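Local coordinates for ferric uptake regulation protein (PDB 1MZB) that probably represses iron-uptake genes as a metal-loaded, DNA-binding dimer, so that their transcription follows the iron supply of the cell, at residues S7-A12 with A66-R71; A12-T17 with T61-A66; Q32-A37 with V80-D85; S36-Y41 with V51-V56; D90-V95 with L128-R133. All blocks are in the same frame, centred on the assembly; numbering follows the deposited sequence.

Contact 1 (S7-A12 with A66-R71); sequences SELRKA and AGLVVR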
# COMPACT_ATOMS: atom_id res chain seq x y z
N SER A 7 -8.77 -18.87 7.10
CA SER A 7 -7.67 -19.20 6.21
C SER A 7 -6.41 -18.47 6.64
O SER A 7 -5.33 -19.05 6.67
CB SER A 7 -8.01 -18.84 4.75
OG SER A 7 -9.20 -19.48 4.35
N GLU A 8 -6.55 -17.20 7.00
CA GLU A 8 -5.38 -16.43 7.42
C GLU A 8 -4.71 -17.06 8.62
O GLU A 8 -3.49 -17.17 8.68
CB GLU A 8 -5.78 -15.00 7.73
CG GLU A 8 -6.24 -14.25 6.51
CD GLU A 8 -6.52 -12.80 6.82
OE1 GLU A 8 -7.44 -12.55 7.61
OE2 GLU A 8 -5.81 -11.92 6.28
N LEU A 9 -5.53 -17.47 9.59
CA LEU A 9 -5.02 -18.09 10.80
C LEU A 9 -4.35 -19.44 10.52
O LEU A 9 -3.29 -19.75 11.06
CB LEU A 9 -6.15 -18.27 11.82
CG LEU A 9 -6.69 -16.99 12.48
CD1 LEU A 9 -7.84 -17.35 13.41
CD2 LEU A 9 -5.56 -16.31 13.29
N ARG A 10 -4.96 -20.26 9.66
CA ARG A 10 -4.38 -21.57 9.34
C ARG A 10 -3.08 -21.42 8.57
O ARG A 10 -2.08 -22.07 8.91
CB ARG A 10 -5.39 -22.41 8.56
CG ARG A 10 -6.55 -22.83 9.46
CD ARG A 10 -7.71 -23.43 8.71
NE ARG A 10 -8.77 -23.78 9.66
CZ ARG A 10 -10.06 -23.61 9.43
NH1 ARG A 10 -10.48 -23.10 8.27
NH2 ARG A 10 -10.95 -23.95 10.36
N LYS A 11 -3.07 -20.56 7.56
CA LYS A 11 -1.86 -20.31 6.78
C LYS A 11 -0.72 -19.88 7.70
O LYS A 11 0.45 -20.11 7.38
CB LYS A 11 -2.10 -19.21 5.75
CG LYS A 11 -2.57 -19.67 4.38
CD LYS A 11 -4.07 -19.97 4.31
CE LYS A 11 -4.43 -21.34 4.87
NZ LYS A 11 -5.91 -21.56 4.93
N ALA A 12 -1.06 -19.28 8.84
CA ALA A 12 -0.07 -18.81 9.81
C ALA A 12 0.25 -19.84 10.89
O ALA A 12 0.85 -19.51 11.91
CB ALA A 12 -0.56 -17.51 10.47
N ALA A 66 3.86 -14.81 14.00
CA ALA A 66 3.35 -15.54 12.84
C ALA A 66 3.45 -14.76 11.55
O ALA A 66 3.36 -15.34 10.47
CB ALA A 66 1.89 -15.95 13.11
N GLY A 67 3.62 -13.45 11.65
CA GLY A 67 3.71 -12.64 10.46
C GLY A 67 2.39 -12.02 10.03
O GLY A 67 2.34 -11.36 8.99
N LEU A 68 1.33 -12.22 10.78
CA LEU A 68 0.05 -11.61 10.43
C LEU A 68 0.08 -10.10 10.77
O LEU A 68 -0.65 -9.31 10.17
CB LEU A 68 -1.09 -12.25 11.20
CG LEU A 68 -1.43 -13.65 10.70
CD1 LEU A 68 -2.52 -14.23 11.60
CD2 LEU A 68 -1.89 -13.57 9.24
N VAL A 69 0.87 -9.72 11.77
CA VAL A 69 0.96 -8.28 12.10
C VAL A 69 2.42 -7.92 12.30
O VAL A 69 3.26 -8.81 12.47
CB VAL A 69 0.17 -7.87 13.39
CG1 VAL A 69 -1.27 -8.34 13.32
CG2 VAL A 69 0.86 -8.32 14.64
N VAL A 70 2.72 -6.63 12.23
CA VAL A 70 4.07 -6.14 12.44
C VAL A 70 3.93 -5.26 13.67
O VAL A 70 2.92 -4.58 13.83
CB VAL A 70 4.53 -5.25 11.27
CG1 VAL A 70 5.90 -4.67 11.58
CG2 VAL A 70 4.60 -6.08 9.95
N ARG A 71 4.93 -5.28 14.54
CA ARG A 71 4.92 -4.46 15.74
C ARG A 71 5.95 -3.36 15.50
O ARG A 71 7.07 -3.61 15.04
CB ARG A 71 5.29 -5.33 16.95
CG ARG A 71 5.57 -4.58 18.25
CD ARG A 71 6.23 -5.53 19.25
NE ARG A 71 6.22 -5.04 20.62
CZ ARG A 71 5.68 -5.70 21.63
NH1 ARG A 71 5.10 -6.88 21.44
NH2 ARG A 71 5.73 -5.18 22.85
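Glu8 brings the one flat side-chain group among the residues that touch, its carboxylate, and turns it aside from Leu68: it is Glu8 CB and O, not the carboxylate, that come near Leu68, with Glu8 CB 4.4 Å from Leu68 CD2. The carboxylate itself is engaged across the dimer, its OE2 forming a salt bridge to Lys110 of the second subunit. The setting is the winged-helix fold expected of the DNA-binding half of a ferric uptake regulator, where the N-terminal helix 4-11 leans on the turn between helix 53-66 and the wing strand 69-72. That turn is a Schellman motif: Gly67 follows the helix with a phi of 95° and lets the chain swing round toward the strand, and Leu68 comes to face the N-terminal helix. Leu68 is the central piece. Its CG stands beside the backbone N and anti to the carbonyl carbon (chi1 -73°), which points the isobutyl fork at helix 4-11. One branch, CD2, rests 4.0 Å from Glu8 O; the other, CD1, meets Leu9 CD2 at 4.1 Å, the two leucine side chains crossing at about a right angle. Leu9 also packs on Phe63 and on Val21 of helix 18-28. At the helix end the contact narrows to small groups: Ala12 CB sits 4.0 Å from Leu68 CG and 3.9 Å from Ala66 CB.

Contact 2 (A12-T17 with T61-A66); sequences AGLKVT and TQFEAA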
# COMPACT_ATOMS: atom_id res chain seq x y z
N ALA A 12 -1.06 -19.28 8.84
CA ALA A 12 -0.07 -18.81 9.81
C ALA A 12 0.25 -19.84 10.89
O ALA A 12 0.85 -19.51 11.91
CB ALA A 12 -0.56 -17.51 10.47
N GLY A 13 -0.15 -21.09 10.67
CA GLY A 13 0.11 -22.15 11.63
C GLY A 13 -0.51 -21.92 12.99
O GLY A 13 0.02 -22.38 14.02
N LEU A 14 -1.64 -21.23 13.00
CA LEU A 14 -2.34 -20.92 14.24
C LEU A 14 -3.75 -21.50 14.25
O LEU A 14 -4.53 -21.26 13.33
CB LEU A 14 -2.43 -19.41 14.43
CG LEU A 14 -1.10 -18.64 14.43
CD1 LEU A 14 -1.39 -17.16 14.73
CD2 LEU A 14 -0.16 -19.22 15.49
N LYS A 15 -4.07 -22.25 15.30
CA LYS A 15 -5.39 -22.86 15.42
C LYS A 15 -6.43 -21.76 15.50
O LYS A 15 -6.17 -20.69 16.05
CB LYS A 15 -5.45 -23.73 16.68
N VAL A 16 -7.61 -22.01 14.94
CA VAL A 16 -8.69 -21.04 14.94
C VAL A 16 -9.41 -21.01 16.27
O VAL A 16 -9.93 -22.03 16.72
CB VAL A 16 -9.70 -21.35 13.83
CG1 VAL A 16 -10.89 -20.40 13.91
CG2 VAL A 16 -9.02 -21.22 12.46
N THR A 17 -9.45 -19.84 16.91
CA THR A 17 -10.11 -19.68 18.20
C THR A 17 -10.92 -18.40 18.20
O THR A 17 -10.67 -17.47 17.43
CB THR A 17 -9.11 -19.58 19.36
OG1 THR A 17 -8.40 -18.34 19.28
CG2 THR A 17 -8.12 -20.73 19.32
N THR A 61 0.72 -10.68 20.09
CA THR A 61 2.12 -11.13 20.02
C THR A 61 2.20 -12.45 19.21
O THR A 61 3.16 -12.68 18.46
CB THR A 61 2.72 -11.32 21.43
OG1 THR A 61 2.82 -10.02 22.06
CG2 THR A 61 4.14 -11.91 21.34
N GLN A 62 1.16 -13.26 19.31
CA GLN A 62 1.08 -14.52 18.54
C GLN A 62 1.00 -14.13 17.06
O GLN A 62 1.69 -14.72 16.21
CB GLN A 62 -0.15 -15.34 18.96
CG GLN A 62 -0.16 -15.80 20.43
CD GLN A 62 -1.31 -16.74 20.81
OE1 GLN A 62 -2.48 -16.51 20.46
NE2 GLN A 62 -0.97 -17.82 21.53
N PHE A 63 0.17 -13.13 16.74
CA PHE A 63 0.00 -12.66 15.36
C PHE A 63 1.28 -12.07 14.81
O PHE A 63 1.60 -12.22 13.64
CB PHE A 63 -1.09 -11.58 15.27
CG PHE A 63 -2.48 -12.10 15.38
CD1 PHE A 63 -2.72 -13.45 15.58
CD2 PHE A 63 -3.56 -11.24 15.31
CE1 PHE A 63 -4.02 -13.93 15.69
CE2 PHE A 63 -4.87 -11.71 15.44
CZ PHE A 63 -5.09 -13.05 15.63
N GLU A 64 2.03 -11.38 15.67
CA GLU A 64 3.26 -10.76 15.24
C GLU A 64 4.31 -11.81 14.86
O GLU A 64 4.98 -11.70 13.83
CB GLU A 64 3.79 -9.88 16.36
CG GLU A 64 5.04 -9.16 16.00
CD GLU A 64 6.08 -9.36 17.07
OE1 GLU A 64 6.01 -8.65 18.11
OE2 GLU A 64 6.95 -10.26 16.88
N ALA A 65 4.48 -12.79 15.72
CA ALA A 65 5.47 -13.85 15.50
C ALA A 65 5.15 -14.63 14.24
O ALA A 65 6.06 -15.05 13.50
CB ALA A 65 5.47 -14.76 16.69
N ALA A 66 3.86 -14.81 14.00
CA ALA A 66 3.35 -15.54 12.84
C ALA A 66 3.45 -14.76 11.55
O ALA A 66 3.36 -15.34 10.47
CB ALA A 66 1.89 -15.95 13.11
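Leu14 meets Phe63 through two torsion choices that work together. In Leu14, CG stands beside the backbone N (chi1 -57°) and CD1 continues anti to CA (chi2 -177°), making CD1 the far tip of a stretched side chain aimed at the last turns of helix 53-66. In Phe63, chi2 is 1°, an eclipsed setting, so that the ring plane contains the CA-CB bond and CD1 falls on the CA side. The outcome is an edge contact: Leu14 CD1 lies near the ring plane, 4.0 Å from Phe63 CD1, and does not cover a face. The same methyl group reaches Ala66 CB at 3.9 Å and comes within 4.2 Å of Gln62 O, so one carbon spans a full turn of the helix.

Leu14 owes its position to the end of helix 4-11, a Schellman motif with Gly13 as C-prime residue: Leu14 N bonds back to Leu9 O and Gly13 N to Arg10 O. From there the connection runs on to Thr17, the N-cap of helix 18-28, whose OG1 accepts from Arg20 N. In the winged-helix fold inferred for this family, the loop therefore ties the N-terminal helix and the next one to the C-terminal end of helix 53-66. Phe63 is buried beneath it, also packing on Ile23 and Leu24. At the outer margin the Gln62 side chain turns to helix 18-28, where OE1 takes a hydrogen bond from Arg20 NE.

Contact 3 (Q32-A37 with V80-D85); sequences QRHMSA and VFELAD. With ZN (zinc ion), chain C.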
# COMPACT_ATOMS: atom_id res chain seq x y z
N GLN A 32 -8.39 3.97 13.75
CA GLN A 32 -6.97 4.02 14.05
C GLN A 32 -6.23 2.98 13.21
O GLN A 32 -6.55 1.78 13.24
CB GLN A 32 -6.74 3.78 15.54
CG GLN A 32 -7.58 4.68 16.45
CD GLN A 32 -7.28 4.49 17.93
OE1 GLN A 32 -6.15 4.74 18.38
NE2 GLN A 32 -8.28 4.05 18.69
N ARG A 33 -5.23 3.44 12.46
CA ARG A 33 -4.46 2.55 11.61
C ARG A 33 -3.37 1.82 12.42
O ARG A 33 -3.02 0.66 12.12
CB ARG A 33 -3.81 3.36 10.48
CG ARG A 33 -4.72 4.42 9.85
CD ARG A 33 -4.16 4.86 8.50
NE ARG A 33 -4.88 6.01 7.93
CZ ARG A 33 -4.69 6.46 6.69
NH1 ARG A 33 -3.82 5.86 5.89
NH2 ARG A 33 -5.37 7.52 6.26
N HIS A 34 -2.86 2.51 13.45
CA HIS A 34 -1.80 2.00 14.31
C HIS A 34 -2.24 1.88 15.77
O HIS A 34 -2.00 2.76 16.60
CB HIS A 34 -0.58 2.90 14.22
CG HIS A 34 -0.16 3.17 12.80
ND1 HIS A 34 -0.59 4.28 12.13
CD2 HIS A 34 0.57 2.38 11.97
CE1 HIS A 34 -0.12 4.16 10.90
NE2 HIS A 34 0.59 3.02 10.75
N MET A 35 -2.85 0.75 16.08
CA MET A 35 -3.36 0.51 17.40
C MET A 35 -2.42 -0.17 18.39
O MET A 35 -1.68 -1.10 18.05
CB MET A 35 -4.63 -0.32 17.30
CG MET A 35 -5.85 0.44 16.72
SD MET A 35 -7.32 -0.58 16.76
CE MET A 35 -6.76 -1.92 15.90
N SER A 36 -2.50 0.29 19.62
CA SER A 36 -1.78 -0.33 20.72
C SER A 36 -2.65 -1.49 21.23
O SER A 36 -3.84 -1.64 20.83
CB SER A 36 -1.61 0.67 21.87
OG SER A 36 -2.85 0.86 22.51
N ALA A 37 -2.09 -2.31 22.10
CA ALA A 37 -2.85 -3.42 22.71
C ALA A 37 -4.06 -2.87 23.47
O ALA A 37 -5.16 -3.44 23.42
CB ALA A 37 -1.95 -4.23 23.66
N VAL A 80 2.87 -0.47 18.70
CA VAL A 80 1.74 -0.34 17.81
C VAL A 80 1.69 -1.64 17.02
O VAL A 80 2.74 -2.13 16.64
CB VAL A 80 1.99 0.81 16.83
CG1 VAL A 80 1.21 0.62 15.54
CG2 VAL A 80 1.61 2.12 17.52
N PHE A 81 0.49 -2.17 16.75
CA PHE A 81 0.40 -3.42 15.99
C PHE A 81 -0.44 -3.11 14.77
O PHE A 81 -1.49 -2.50 14.91
CB PHE A 81 -0.28 -4.51 16.81
CG PHE A 81 0.51 -4.95 18.01
CD1 PHE A 81 0.40 -4.28 19.23
CD2 PHE A 81 1.36 -6.06 17.94
CE1 PHE A 81 1.13 -4.73 20.38
CE2 PHE A 81 2.08 -6.51 19.06
CZ PHE A 81 1.96 -5.85 20.29
N GLU A 82 0.01 -3.49 13.59
CA GLU A 82 -0.80 -3.22 12.39
C GLU A 82 -0.70 -4.42 11.49
O GLU A 82 0.24 -5.18 11.57
CB GLU A 82 -0.32 -1.96 11.67
CG GLU A 82 1.16 -1.95 11.27
CD GLU A 82 1.64 -0.58 10.75
OE1 GLU A 82 1.20 -0.15 9.67
OE2 GLU A 82 2.44 0.07 11.45
N LEU A 83 -1.71 -4.64 10.66
CA LEU A 83 -1.66 -5.76 9.77
C LEU A 83 -0.45 -5.69 8.84
O LEU A 83 0.07 -4.60 8.52
CB LEU A 83 -2.94 -5.81 8.94
CG LEU A 83 -4.18 -6.04 9.79
CD1 LEU A 83 -5.41 -5.86 8.90
CD2 LEU A 83 -4.15 -7.48 10.41
N ALA A 84 -0.00 -6.86 8.42
CA ALA A 84 1.12 -6.98 7.52
C ALA A 84 0.54 -7.09 6.10
O ALA A 84 1.04 -6.46 5.17
CB ALA A 84 1.94 -8.25 7.86
N ASP A 85 -0.56 -7.84 5.97
CA ASP A 85 -1.25 -8.07 4.69
C ASP A 85 -1.55 -6.82 3.85
O ASP A 85 -1.53 -6.88 2.62
CB ASP A 85 -2.56 -8.88 4.90
CG ASP A 85 -3.51 -8.24 5.90
OD1 ASP A 85 -3.09 -7.98 7.05
OD2 ASP A 85 -4.69 -7.99 5.56
ZN ZN C . 1.53 1.85 9.43
O HOH W 1 -4.15 -2.38 11.02
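Val80 comes first along strand 80-83, and its backbone touches the segment 32-37 where Val80 CA approaches Met35 O at 3.5 Å as a CA-H...O contact. Its side chain lies against His34, with Val80 CG2 3.8 Å from His34 O. At Phe81 the same Met35 carbonyl takes a true hydrogen bond, Phe81 N to Met35 O at 2.7 Å, with an N-H...O angle of 165° and the donor tilted out of the carbonyl plane. Two neighbouring strand residues thus converge on Met35 O, and the Phe81 ring turns an edge to it as well. The ring also packs on Tyr57 and Leu60 of helix 53-66.

Glu82 then points its side chain toward the loop. CG takes the crowded position between the backbone N and the carbonyl carbon (chi1 55°), and the extended chain runs alongside His34 in the same direction, so both ends arrive at one zinc ion. Glu82 OE1 and His34 NE2 each bind it at 2.0 Å. The carboxylate plane stands 73° from the imidazole plane; its second oxygen, OE2, sits 2.8 Å from the zinc ion, lies at the ring edge near His34 CD2, and has a weak hydrogen bond from His72. At Leu83 the backbone N is linked to Arg33 O only weakly, through a water.

His91 and Glu102 complete this four-residue zinc site. The loop and wing strand of the winged-helix part contribute half of it, and strands of the mixed sheet the other half, an interdomain metal site as in other Fur proteins.

Contact 4 (S36-Y41 with V51-V56); sequences SAEDVY and VGLATV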
# COMPACT_ATOMS: atom_id res chain seq x y z
N SER A 36 -2.50 0.29 19.62
CA SER A 36 -1.78 -0.33 20.72
C SER A 36 -2.65 -1.49 21.23
O SER A 36 -3.84 -1.64 20.83
CB SER A 36 -1.61 0.67 21.87
OG SER A 36 -2.85 0.86 22.51
N ALA A 37 -2.09 -2.31 22.10
CA ALA A 37 -2.85 -3.42 22.71
C ALA A 37 -4.06 -2.87 23.47
O ALA A 37 -5.16 -3.44 23.42
CB ALA A 37 -1.95 -4.23 23.66
N GLU A 38 -3.88 -1.74 24.14
CA GLU A 38 -4.97 -1.10 24.88
C GLU A 38 -6.07 -0.59 23.95
O GLU A 38 -7.27 -0.67 24.29
CB GLU A 38 -4.44 0.06 25.74
CG GLU A 38 -3.84 -0.40 27.07
CD GLU A 38 -3.50 0.79 27.94
OE1 GLU A 38 -4.47 1.45 28.42
OE2 GLU A 38 -2.28 1.07 28.12
N ASP A 39 -5.67 -0.03 22.80
CA ASP A 39 -6.65 0.45 21.83
C ASP A 39 -7.51 -0.72 21.37
O ASP A 39 -8.73 -0.59 21.24
CB ASP A 39 -6.00 1.07 20.59
CG ASP A 39 -5.26 2.39 20.88
OD1 ASP A 39 -5.69 3.17 21.77
OD2 ASP A 39 -4.24 2.65 20.18
N VAL A 40 -6.87 -1.86 21.10
CA VAL A 40 -7.65 -3.04 20.67
C VAL A 40 -8.60 -3.46 21.79
O VAL A 40 -9.82 -3.67 21.57
CB VAL A 40 -6.70 -4.21 20.26
CG1 VAL A 40 -7.52 -5.45 19.89
CG2 VAL A 40 -5.84 -3.81 19.06
N TYR A 41 -8.06 -3.60 23.00
CA TYR A 41 -8.85 -3.98 24.18
C TYR A 41 -10.05 -3.04 24.41
O TYR A 41 -11.21 -3.49 24.62
CB TYR A 41 -7.93 -3.97 25.42
CG TYR A 41 -8.65 -4.08 26.74
CD1 TYR A 41 -9.19 -5.29 27.16
CD2 TYR A 41 -8.80 -2.96 27.56
CE1 TYR A 41 -9.86 -5.39 28.40
CE2 TYR A 41 -9.47 -3.05 28.78
CZ TYR A 41 -10.00 -4.26 29.19
OH TYR A 41 -10.70 -4.31 30.38
N VAL A 51 -12.93 -10.12 26.14
CA VAL A 51 -11.54 -10.53 26.00
C VAL A 51 -10.70 -9.63 26.92
O VAL A 51 -10.73 -8.41 26.76
CB VAL A 51 -11.05 -10.36 24.55
CG1 VAL A 51 -9.67 -10.99 24.39
CG2 VAL A 51 -12.05 -10.98 23.57
N GLY A 52 -9.99 -10.23 27.86
CA GLY A 52 -9.19 -9.44 28.79
C GLY A 52 -7.97 -8.86 28.10
O GLY A 52 -7.53 -9.37 27.07
N LEU A 53 -7.40 -7.81 28.70
CA LEU A 53 -6.22 -7.14 28.13
C LEU A 53 -5.02 -8.06 27.91
O LEU A 53 -4.35 -7.97 26.87
CB LEU A 53 -5.82 -5.95 29.04
CG LEU A 53 -4.65 -5.07 28.58
CD1 LEU A 53 -4.95 -4.53 27.15
CD2 LEU A 53 -4.47 -3.91 29.57
N ALA A 54 -4.70 -8.90 28.90
CA ALA A 54 -3.58 -9.83 28.79
C ALA A 54 -3.80 -10.76 27.62
O ALA A 54 -2.86 -11.12 26.91
CB ALA A 54 -3.41 -10.64 30.09
N THR A 55 -5.04 -11.15 27.40
CA THR A 55 -5.29 -12.03 26.26
C THR A 55 -5.09 -11.25 24.95
O THR A 55 -4.55 -11.78 23.99
CB THR A 55 -6.73 -12.58 26.31
OG1 THR A 55 -6.84 -13.42 27.47
CG2 THR A 55 -7.07 -13.38 25.02
N VAL A 56 -5.51 -9.99 24.92
CA VAL A 56 -5.35 -9.18 23.71
C VAL A 56 -3.86 -9.07 23.41
O VAL A 56 -3.43 -9.27 22.27
CB VAL A 56 -5.95 -7.74 23.87
CG1 VAL A 56 -5.48 -6.86 22.70
CG2 VAL A 56 -7.55 -7.81 23.92
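Ala37 O is approached from two directions. Tyr41 N donates the helical bond to it at 2.9 Å, while Val56 CG1 presses against it from the other helix at 3.5 Å, with Leu53 CD1 a little farther off. The start of helix 37-46 is itself pinned by a capping box: Asp39 N bonds to Ser36 OG, and Ser36 N returns a nearly straight bond of 3.0 Å to Asp39 OD2, meeting it on the anti side of the carboxylate and 35° out of its plane.

Tyr41 carries most of the packing. With CG anti to the backbone N (chi1 169°), its ring lies across the first turn of helix 53-66. Leu53 CB sits over one face, 4.1 Å from the ring centroid and 17° off the normal, a CH-pi contact, and Leu53 CD1 reaches back to Tyr41 CB at 3.5 Å. Val51 O meets the ring edge near its plane, 3.5 Å from Tyr41 CD1. Deeper in, Val40 CG1 touches Val56 CG1 at 3.7 Å. These helices probably form the helix-turn-helix of the winged-helix fold, with 53-66 the probable recognition helix. Because the joint itself is apolar, its angle probably depends on the fit of these side chains, while the capping box holds the start of helix 37-46 independently of it.

Contact 5 (D90-V95 with L128-R133); sequences DHMVCV and LVLYVR. With ZN (zinc ion), chain B; ZN (zinc ion), chain C.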
# COMPACT_ATOMS: atom_id res chain seq x y z
N ASP A 90 5.82 2.62 4.75
CA ASP A 90 6.90 2.92 5.68
C ASP A 90 6.28 4.07 6.45
O ASP A 90 5.13 4.38 6.21
CB ASP A 90 8.11 3.33 4.91
CG ASP A 90 8.60 2.20 4.00
OD1 ASP A 90 8.77 1.08 4.49
OD2 ASP A 90 8.80 2.45 2.85
N HIS A 91 7.01 4.72 7.33
CA HIS A 91 6.34 5.74 8.15
C HIS A 91 7.13 6.98 8.42
O HIS A 91 8.34 6.92 8.59
CB HIS A 91 5.97 5.14 9.54
CG HIS A 91 5.11 3.92 9.50
ND1 HIS A 91 5.62 2.67 9.22
CD2 HIS A 91 3.77 3.82 9.67
CE1 HIS A 91 4.58 1.86 9.22
NE2 HIS A 91 3.46 2.50 9.49
N MET A 92 6.43 8.12 8.47
CA MET A 92 7.02 9.36 8.92
C MET A 92 6.40 9.54 10.33
O MET A 92 5.21 9.25 10.54
CB MET A 92 6.59 10.54 8.04
CG MET A 92 7.45 10.65 6.81
SD MET A 92 6.82 11.88 5.73
CE MET A 92 6.77 13.21 6.75
N VAL A 93 7.21 9.94 11.30
CA VAL A 93 6.70 10.15 12.66
C VAL A 93 7.05 11.58 13.09
O VAL A 93 8.22 11.97 13.03
CB VAL A 93 7.34 9.15 13.64
CG1 VAL A 93 6.77 9.34 15.04
CG2 VAL A 93 7.07 7.74 13.18
N CYS A 94 6.04 12.34 13.51
CA CYS A 94 6.23 13.72 13.97
C CYS A 94 6.76 13.59 15.38
O CYS A 94 6.06 13.17 16.29
CB CYS A 94 4.89 14.44 13.98
SG CYS A 94 4.30 14.72 12.32
N VAL A 95 8.03 13.95 15.56
CA VAL A 95 8.66 13.77 16.84
C VAL A 95 8.00 14.53 17.96
O VAL A 95 7.91 14.02 19.07
CB VAL A 95 10.17 14.15 16.82
CG1 VAL A 95 10.90 13.36 15.74
CG2 VAL A 95 10.34 15.63 16.60
N LEU A 128 11.67 1.29 7.43
CA LEU A 128 12.15 2.66 7.21
C LEU A 128 11.26 3.62 8.00
O LEU A 128 10.04 3.63 7.82
CB LEU A 128 12.09 3.05 5.71
CG LEU A 128 12.44 4.53 5.46
CD1 LEU A 128 13.92 4.84 5.85
CD2 LEU A 128 12.22 4.85 3.95
N VAL A 129 11.86 4.37 8.91
CA VAL A 129 11.07 5.36 9.66
C VAL A 129 11.76 6.70 9.50
O VAL A 129 12.98 6.80 9.69
CB VAL A 129 10.99 4.99 11.18
CG1 VAL A 129 10.20 6.10 11.96
CG2 VAL A 129 10.33 3.64 11.34
N LEU A 130 11.00 7.73 9.14
CA LEU A 130 11.60 9.05 8.99
C LEU A 130 11.03 9.90 10.12
O LEU A 130 9.83 10.04 10.22
CB LEU A 130 11.21 9.66 7.63
CG LEU A 130 11.68 8.83 6.43
CD1 LEU A 130 11.26 9.54 5.14
CD2 LEU A 130 13.18 8.63 6.50
N TYR A 131 11.90 10.42 10.99
CA TYR A 131 11.42 11.23 12.10
C TYR A 131 11.44 12.64 11.60
O TYR A 131 12.46 13.09 11.10
CB TYR A 131 12.31 11.06 13.34
CG TYR A 131 12.26 9.63 13.88
CD1 TYR A 131 11.21 9.21 14.71
CD2 TYR A 131 13.24 8.70 13.51
CE1 TYR A 131 11.14 7.89 15.17
CE2 TYR A 131 13.16 7.36 13.97
CZ TYR A 131 12.12 6.98 14.79
OH TYR A 131 12.05 5.69 15.27
N VAL A 132 10.32 13.33 11.75
CA VAL A 132 10.22 14.67 11.19
C VAL A 132 9.65 15.74 12.11
O VAL A 132 9.10 15.46 13.17
CB VAL A 132 9.39 14.63 9.91
CG1 VAL A 132 10.05 13.66 8.87
CG2 VAL A 132 7.95 14.19 10.24
N ARG A 133 9.78 16.98 11.66
CA ARG A 133 9.24 18.12 12.42
C ARG A 133 8.76 19.12 11.36
O ARG A 133 9.41 19.27 10.35
CB ARG A 133 10.35 18.73 13.28
CG ARG A 133 9.90 20.01 14.02
CD ARG A 133 10.95 20.50 14.99
NE ARG A 133 11.00 19.70 16.22
CZ ARG A 133 12.12 19.16 16.70
NH1 ARG A 133 13.27 19.34 16.06
NH2 ARG A 133 12.09 18.47 17.85
ZN ZN B . 9.42 0.47 2.23
ZN ZN C . 1.53 1.85 9.43
O HOH W 2 9.17 0.40 6.82
O HOH W 3 8.11 1.85 9.32
O HOH W 4 11.43 1.55 2.41
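Val93 and Val129 form the apolar centre, Val93 CG2 touching Val129 CG1 at 3.7 Å. They sit on one face of the parallel strand pair 90-94 and 129-132, part of the mixed sheet of the C-terminal domain, which in Fur proteins mediates dimerisation. Val129 CG1 also lies over a face of the Tyr131 ring, offset toward its rim, and Val93 CB approaches the same ring near CD1. On the reverse face Met92 bends at chi3 (55°), which carries its CE methyl group across to Val132 CG2 at 3.8 Å, while Met92 CG packs on Leu130 CB.

Between these faces the backbones are joined in the regular parallel pattern: His91, Val93 and Val95 of segment 90-95 bond to Leu128, Leu130 and Val132 of segment 128-133. The inner bonds are short, Leu130 N to His91 O and Val93 N to Leu130 O both 2.8 Å; the first, His91 N to Leu128 O, is longer at 3.3 Å. The strand axes run 21° apart.

At the C-terminal ends of the strands Val95 CG2 lies over a face of the Arg133 guanidinium, whose NE is held by Asp96 in a salt bridge. The N-terminal ends carry the metal ligands. Asp90 grips one zinc ion with both carboxylate oxygens, the site being completed by a water, His88, Glu109 and His126, and His91 NE2 binds another at 2.0 Å. Two waters tie these ligands to Leu128, just before the neighbouring strand: one joins Asp90 OD1 to Leu128 N, and the other accepts from His91 ND1 at 2.6 Å and donates to Leu128 O at 3.0 Å.

Overall arrangement
Contacts 1 to 4 lie in the winged-helix part and contact 5 in the C-terminal sheet. Contacts 1 and 2, centres about 5 Å apart, share Ala12, just after helix 4-11, and Ala66, at the end of helix 53-66; contact 4 uses the beginning of that helix and is nested within both along the chain. In sequence contact 3 alternates with contact 1, their strands 69-72 and 80-83 pairing in the wing, and it shares Ser36 and Ala37 with contact 4. Contact 5 follows in series, its centre about 16 Å from that of contact 3. His34, Glu82 and His91 bind one zinc ion, which couples the two domains and could relay metal binding to the DNA-binding part.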